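Local coordinates for protein VAPBC49 (Mycobacterium tuberculosis, PDB 5AF3) that is possibly the antitoxin component of a type II toxin-antitoxin system, with VapC45 as its cognate toxin, at residues A172-L177 with V186-R191; I56-P61 with R69-G74. All coordinates share one frame; numbering follows the deposited sequence.

Contact 1 (A172-L177 with V186-R191)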
loop_
_atom_site.group_PDB
_atom_site.type_symbol
_atom_site.label_atom_id
_atom_site.label_comp_id
_atom_site.label_asym_id
_atom_site.label_seq_id
_atom_site.Cartn_x
_atom_site.Cartn_y
_atom_site.Cartn_z
ATOM N N ALA A 172 -17.056 16.741 -5.338
ATOM C CA ALA A 172 -16.850 15.311 -5.114
ATOM C C ALA A 172 -17.981 14.615 -4.299
ATOM O O ALA A 172 -18.389 15.070 -3.238
ATOM C CB ALA A 172 -15.513 15.079 -4.412
ATOM N N SER A 173 -18.405 13.472 -4.818
ATOM C CA SER A 173 -19.352 12.632 -4.114
ATOM C C SER A 173 -18.793 11.212 -3.881
ATOM O O SER A 173 -19.377 10.425 -3.116
ATOM C CB SER A 173 -20.617 12.572 -4.943
ATOM O OG SER A 173 -20.329 12.028 -6.218
ATOM N N MET A 174 -17.667 10.883 -4.523
ATOM C CA MET A 174 -17.082 9.544 -4.390
ATOM C C MET A 174 -15.645 9.624 -4.869
ATOM O O MET A 174 -15.329 10.383 -5.797
ATOM C CB MET A 174 -17.838 8.512 -5.261
ATOM C CG MET A 174 -17.538 7.041 -4.931
ATOM S SD MET A 174 -18.740 5.848 -5.616
ATOM C CE MET A 174 -18.356 5.716 -7.328
ATOM N N ILE A 175 -14.787 8.826 -4.258
ATOM C CA ILE A 175 -13.369 8.754 -4.652
ATOM C C ILE A 175 -12.959 7.274 -4.716
ATOM O O ILE A 175 -13.080 6.571 -3.721
ATOM C CB ILE A 175 -12.446 9.459 -3.622
ATOM C CG1 ILE A 175 -12.873 10.924 -3.332
ATOM C CG2 ILE A 175 -10.930 9.370 -4.059
ATOM C CD1 ILE A 175 -12.405 11.418 -1.959
ATOM N N ARG A 176 -12.474 6.846 -5.871
ATOM C CA ARG A 176 -11.951 5.505 -6.057
ATOM C C ARG A 176 -10.492 5.495 -5.589
ATOM O O ARG A 176 -9.715 6.390 -5.975
ATOM C CB ARG A 176 -12.026 5.115 -7.508
ATOM C CG ARG A 176 -11.397 3.749 -7.817
ATOM C CD ARG A 176 -11.604 3.348 -9.241
ATOM N NE ARG A 176 -10.950 2.064 -9.501
ATOM C CZ ARG A 176 -9.662 1.941 -9.804
ATOM N NH1 ARG A 176 -8.900 3.030 -9.882
ATOM N NH2 ARG A 176 -9.129 0.733 -10.027
ATOM N N LEU A 177 -10.135 4.492 -4.790
ATOM C CA LEU A 177 -8.763 4.402 -4.190
ATOM C C LEU A 177 -7.938 3.435 -5.061
ATOM O O LEU A 177 -8.181 2.221 -5.056
ATOM C CB LEU A 177 -8.838 3.991 -2.706
ATOM C CG LEU A 177 -9.736 4.859 -1.813
ATOM C CD1 LEU A 177 -9.813 4.307 -0.448
ATOM C CD2 LEU A 177 -9.237 6.327 -1.752
ATOM N N VAL A 186 -13.929 2.303 -3.032
ATOM C CA VAL A 186 -14.255 3.729 -2.965
ATOM C C VAL A 186 -14.511 4.251 -1.576
ATOM O O VAL A 186 -14.870 3.503 -0.642
ATOM C CB VAL A 186 -15.474 4.066 -3.888
ATOM C CG1 VAL A 186 -15.163 3.758 -5.305
ATOM C CG2 VAL A 186 -16.759 3.281 -3.444
ATOM N N LEU A 187 -14.329 5.564 -1.420
ATOM C CA LEU A 187 -14.878 6.304 -0.313
ATOM C C LEU A 187 -16.178 6.966 -0.831
ATOM O O LEU A 187 -16.162 7.658 -1.846
ATOM C CB LEU A 187 -13.911 7.376 0.157
ATOM C CG LEU A 187 -12.533 6.864 0.583
ATOM C CD1 LEU A 187 -11.680 8.072 1.001
ATOM C CD2 LEU A 187 -12.695 5.848 1.728
ATOM N N ASP A 188 -17.291 6.694 -0.136
ATOM C CA ASP A 188 -18.629 7.137 -0.561
ATOM C C ASP A 188 -19.408 7.400 0.730
ATOM O O ASP A 188 -19.644 6.464 1.491
ATOM C CB ASP A 188 -19.262 6.040 -1.441
ATOM C CG ASP A 188 -20.712 6.355 -1.897
ATOM O OD1 ASP A 188 -21.312 7.339 -1.429
ATOM O OD2 ASP A 188 -21.220 5.592 -2.754
ATOM N N PRO A 189 -19.806 8.668 1.001
ATOM C CA PRO A 189 -20.486 8.935 2.270
ATOM C C PRO A 189 -21.872 8.236 2.354
ATOM O O PRO A 189 -22.474 8.176 3.433
ATOM C CB PRO A 189 -20.637 10.469 2.270
ATOM C CG PRO A 189 -20.689 10.822 0.832
ATOM C CD PRO A 189 -19.706 9.888 0.172
ATOM N N ARG A 190 -22.352 7.713 1.236
ATOM C CA ARG A 190 -23.690 7.060 1.214
ATOM C C ARG A 190 -23.631 5.575 1.595
ATOM O O ARG A 190 -24.681 4.924 1.701
ATOM C CB ARG A 190 -24.345 7.188 -0.160
ATOM C CG ARG A 190 -24.769 8.585 -0.540
ATOM C CD ARG A 190 -24.769 8.721 -2.055
ATOM N NE ARG A 190 -26.086 8.951 -2.647
ATOM C CZ ARG A 190 -26.945 7.988 -2.983
ATOM N NH1 ARG A 190 -26.647 6.713 -2.760
ATOM N NH2 ARG A 190 -28.118 8.294 -3.525
ATOM N N ARG A 191 -22.417 5.018 1.743
ATOM C CA ARG A 191 -22.257 3.572 2.002
ATOM C C ARG A 191 -21.111 3.290 2.958
ATOM O O ARG A 191 -20.048 3.909 2.860
ATOM C CB ARG A 191 -22.021 2.776 0.714
ATOM C CG ARG A 191 -23.108 2.924 -0.392
ATOM C CD ARG A 191 -22.772 2.074 -1.572
ATOM N NE ARG A 191 -21.762 2.732 -2.413
ATOM C CZ ARG A 191 -21.153 2.187 -3.467
ATOM N NH1 ARG A 191 -21.407 0.931 -3.884
ATOM N NH2 ARG A 191 -20.282 2.934 -4.142
HETATM O O HOH W 1 -21.895 9.613 -3.107
#
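Met-174 SD sits at the edge of the Arg-191 guanidinium, near its plane and 3.6 Å from NH2. The carboxylate of Asp-188 lies at another point of that edge, where OD2 alone accepts from NE and NH2 in a side-on salt bridge. Arg-191 NH2 is received on the anti lone pair of Asp-188 OD2, whereas NE, 2.9 Å from OD2, comes from above the carboxylate plane; NH2 also pairs with Asp-199. The other oxygen, OD1, receives Arg-190 N from above the plane, an Asx turn within the type I turn from Asp-188 to Arg-191. A water donates to Asp-188 OD1 and, at 2.6 Å, to Ser-173 O, linking turn and opposing strand.

The rest is an antiparallel beta hairpin. Ile-175 and Leu-187 form a hydrogen-bonded pair: Ile-175 N lies 3.0 Å from Leu-187 O, and Leu-187 N 2.8 Å from Ile-175 O. Arg-176 and Val-186 follow as a non-hydrogen-bonded pair. With its CG anti to the backbone N (chi1 -165°), Met-174 runs across Val-186, CG 3.8 Å from Val-186 CB; chi2, also extended, carries SD on toward the salt bridge, and the chi3 bend turns only the terminal methyl. Leu-177 and Leu-187 cross at about a right angle, Leu-177 CD1 standing 3.9 Å from Leu-187 CG. Helix 72-86 packs on Ile-175 through Phe-72 and Tyr-79.

Asp-188 is buried, yet donors reach both its oxygens, and the neighbouring arginine would favour the charged carboxylate. The turn leaving the hairpin is thus tied down by ionic, water-mediated and backbone bonds, with the thioether as an apolar neighbour.

Contact 2 (I56-P61 with R69-G74); sequences IITALP and RLPFVG
Leu-60 and Arg-69 are joined twice, once through their backbones and once through a side chain, at a classic beta bulge that Arg-69 and Leu-70 make opposite Tyr-18, in a region assigned to a putative helix-turn-helix DNA-binding domain. Leu-60 N donates to Arg-69 O at 2.8 Å, in the carbonyl plane. In return Arg-69 NH1 reaches Leu-60 O at 2.9 Å; this oxygen lies in the guanidinium plane, but the donor stands above the carbonyl plane, 68° out of it. The arginine gets there by folding back, its chain bent at chi2 (-80°) and chi3, and its NH2 forms a salt bridge with Asp-39. Just after the bulge, Pro-71 takes the N-cap of helix 72-86.

Beyond these bonds the loop residues pack on the strand-to-helix junction. Ala-59 CB lies 3.4 Å from Arg-69 NH1 and also touches Leu-70 CD2. Leu-70 CD2 meets Ile-57 CD1 at 3.8 Å as well, the two side chains crossing obliquely, while Ile-57 also rests on Trp-37 of helix 31-38 and on helix 72-86. Leu-60 CD1 covers Pro-71 CG at 3.7 Å. Two residues earlier in the loop, Thr-58 sends CG2 to the same proline carbon, the two side chains crossing at about a right angle, and toward Val-73 CG1; anti to the carbonyl carbon, its OG1 bonds to Glu-77.

The loop thus runs from the first helical turn, at Ile-57 and Thr-58, back past Pro-71 to Arg-69. The buried Thr-58 O has no conventional hydrogen-bond partner and faces Gly-74 CA at 3.3 Å in a CA-H...O contact.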
loop_
_atom_site.group_PDB
_atom_site.type_symbol
_atom_site.label_atom_id
_atom_site.label_comp_id
_atom_site.label_asym_id
_atom_site.label_seq_id
_atom_site.Cartn_x
_atom_site.Cartn_y
_atom_site.Cartn_z
ATOM N N ILE A 56 -5.476 23.956 5.165
ATOM C CA ILE A 56 -5.718 23.845 3.736
ATOM C C ILE A 56 -6.722 22.741 3.338
ATOM O O ILE A 56 -6.996 22.522 2.149
ATOM C CB ILE A 56 -4.394 23.710 2.909
ATOM C CG1 ILE A 56 -3.558 22.514 3.367
ATOM C CG2 ILE A 56 -3.589 25.021 2.990
ATOM C CD1 ILE A 56 -2.317 22.203 2.442
ATOM N N ILE A 57 -7.267 22.055 4.344
ATOM C CA ILE A 57 -8.422 21.160 4.128
ATOM C C ILE A 57 -9.569 21.481 5.089
ATOM O O ILE A 57 -9.370 22.098 6.139
ATOM C CB ILE A 57 -8.045 19.661 4.232
ATOM C CG1 ILE A 57 -7.563 19.271 5.634
ATOM C CG2 ILE A 57 -6.982 19.302 3.148
ATOM C CD1 ILE A 57 -7.202 17.757 5.784
ATOM N N THR A 58 -10.763 21.047 4.705
ATOM C CA THR A 58 -11.953 21.286 5.525
ATOM C C THR A 58 -11.940 20.285 6.697
ATOM O O THR A 58 -11.939 19.069 6.484
ATOM C CB THR A 58 -13.247 21.188 4.665
ATOM O OG1 THR A 58 -13.139 22.092 3.557
ATOM C CG2 THR A 58 -14.539 21.544 5.490
ATOM N N ALA A 59 -11.867 20.822 7.914
ATOM C CA ALA A 59 -11.887 20.033 9.149
ATOM C C ALA A 59 -12.830 20.679 10.151
ATOM O O ALA A 59 -13.050 21.885 10.116
ATOM C CB ALA A 59 -10.500 19.918 9.743
ATOM N N LEU A 60 -13.366 19.879 11.058
ATOM C CA LEU A 60 -14.329 20.375 12.053
ATOM C C LEU A 60 -13.833 19.941 13.415
ATOM O O LEU A 60 -13.091 18.948 13.503
ATOM C CB LEU A 60 -15.732 19.797 11.778
ATOM C CG LEU A 60 -16.442 20.168 10.456
ATOM C CD1 LEU A 60 -17.236 18.994 9.867
ATOM C CD2 LEU A 60 -17.335 21.402 10.602
ATOM N N PRO A 61 -14.233 20.661 14.490
ATOM C CA PRO A 61 -13.799 20.278 15.840
ATOM C C PRO A 61 -14.337 18.874 16.169
ATOM O O PRO A 61 -15.451 18.549 15.762
ATOM C CB PRO A 61 -14.434 21.356 16.726
ATOM C CG PRO A 61 -14.635 22.519 15.806
ATOM C CD PRO A 61 -15.098 21.851 14.536
ATOM N N ARG A 69 -12.833 14.269 12.401
ATOM C CA ARG A 69 -12.401 15.625 12.027
ATOM C C ARG A 69 -12.791 16.057 10.612
ATOM O O ARG A 69 -13.152 17.212 10.403
ATOM C CB ARG A 69 -10.860 15.744 12.172
ATOM C CG ARG A 69 -10.381 15.704 13.611
ATOM C CD ARG A 69 -10.560 17.036 14.277
ATOM N NE ARG A 69 -9.335 17.820 14.094
ATOM C CZ ARG A 69 -9.259 19.023 13.544
ATOM N NH1 ARG A 69 -10.346 19.642 13.117
ATOM N NH2 ARG A 69 -8.080 19.619 13.443
ATOM N N LEU A 70 -12.678 15.155 9.647
ATOM C CA LEU A 70 -12.885 15.536 8.249
ATOM C C LEU A 70 -14.271 15.148 7.740
ATOM O O LEU A 70 -14.635 13.970 7.718
ATOM C CB LEU A 70 -11.815 14.900 7.367
ATOM C CG LEU A 70 -10.362 15.092 7.806
ATOM C CD1 LEU A 70 -9.438 14.405 6.756
ATOM C CD2 LEU A 70 -10.061 16.572 7.961
ATOM N N PRO A 71 -15.022 16.142 7.273
ATOM C CA PRO A 71 -16.236 15.810 6.517
ATOM C C PRO A 71 -15.781 15.268 5.152
ATOM O O PRO A 71 -14.558 15.336 4.832
ATOM C CB PRO A 71 -16.978 17.157 6.431
ATOM C CG PRO A 71 -15.871 18.213 6.494
ATOM C CD PRO A 71 -14.756 17.597 7.352
ATOM N N PHE A 72 -16.695 14.734 4.351
ATOM C CA PHE A 72 -16.303 14.117 3.092
ATOM C C PHE A 72 -15.576 15.074 2.126
ATOM O O PHE A 72 -14.591 14.690 1.451
ATOM C CB PHE A 72 -17.474 13.443 2.357
ATOM C CG PHE A 72 -17.043 12.711 1.147
ATOM C CD1 PHE A 72 -16.482 11.427 1.256
ATOM C CD2 PHE A 72 -17.097 13.316 -0.106
ATOM C CE1 PHE A 72 -16.051 10.769 0.095
ATOM C CE2 PHE A 72 -16.663 12.656 -1.255
ATOM C CZ PHE A 72 -16.139 11.375 -1.148
ATOM N N VAL A 73 -16.072 16.306 2.037
ATOM C CA VAL A 73 -15.371 17.312 1.215
ATOM C C VAL A 73 -13.898 17.487 1.656
ATOM O O VAL A 73 -13.014 17.698 0.775
ATOM C CB VAL A 73 -16.122 18.697 1.155
ATOM C CG1 VAL A 73 -16.074 19.392 2.481
ATOM C CG2 VAL A 73 -15.551 19.574 -0.002
ATOM N N GLY A 74 -13.640 17.436 2.966
ATOM C CA GLY A 74 -12.287 17.556 3.524
ATOM C C GLY A 74 -11.369 16.388 3.147
ATOM O O GLY A 74 -10.165 16.571 2.891
#

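How the contacts relate
Contact 2 comes first along the chain and closes before contact 1 opens; their centres lie about 15 Å apart. They touch through Phe-72, the first residue of helix 72-86, whose ring leaves the loop 56-61 behind and lies against the hairpin of contact 1. Phe-72 CE2 comes within 3.6 Å of Ala-172 O, CE1 stands 3.7 Å from Leu-187 O, and Pro-189 CD lies over a face of the ring, 3.7 Å from CD1. Helix 72-86 therefore carries the loop at its N-terminal end and also packs on both hairpin strands, joining a helix of the putative helix-turn-helix region to the sheet containing strands 172-176 and 185-187, the latter within the DUF433 range.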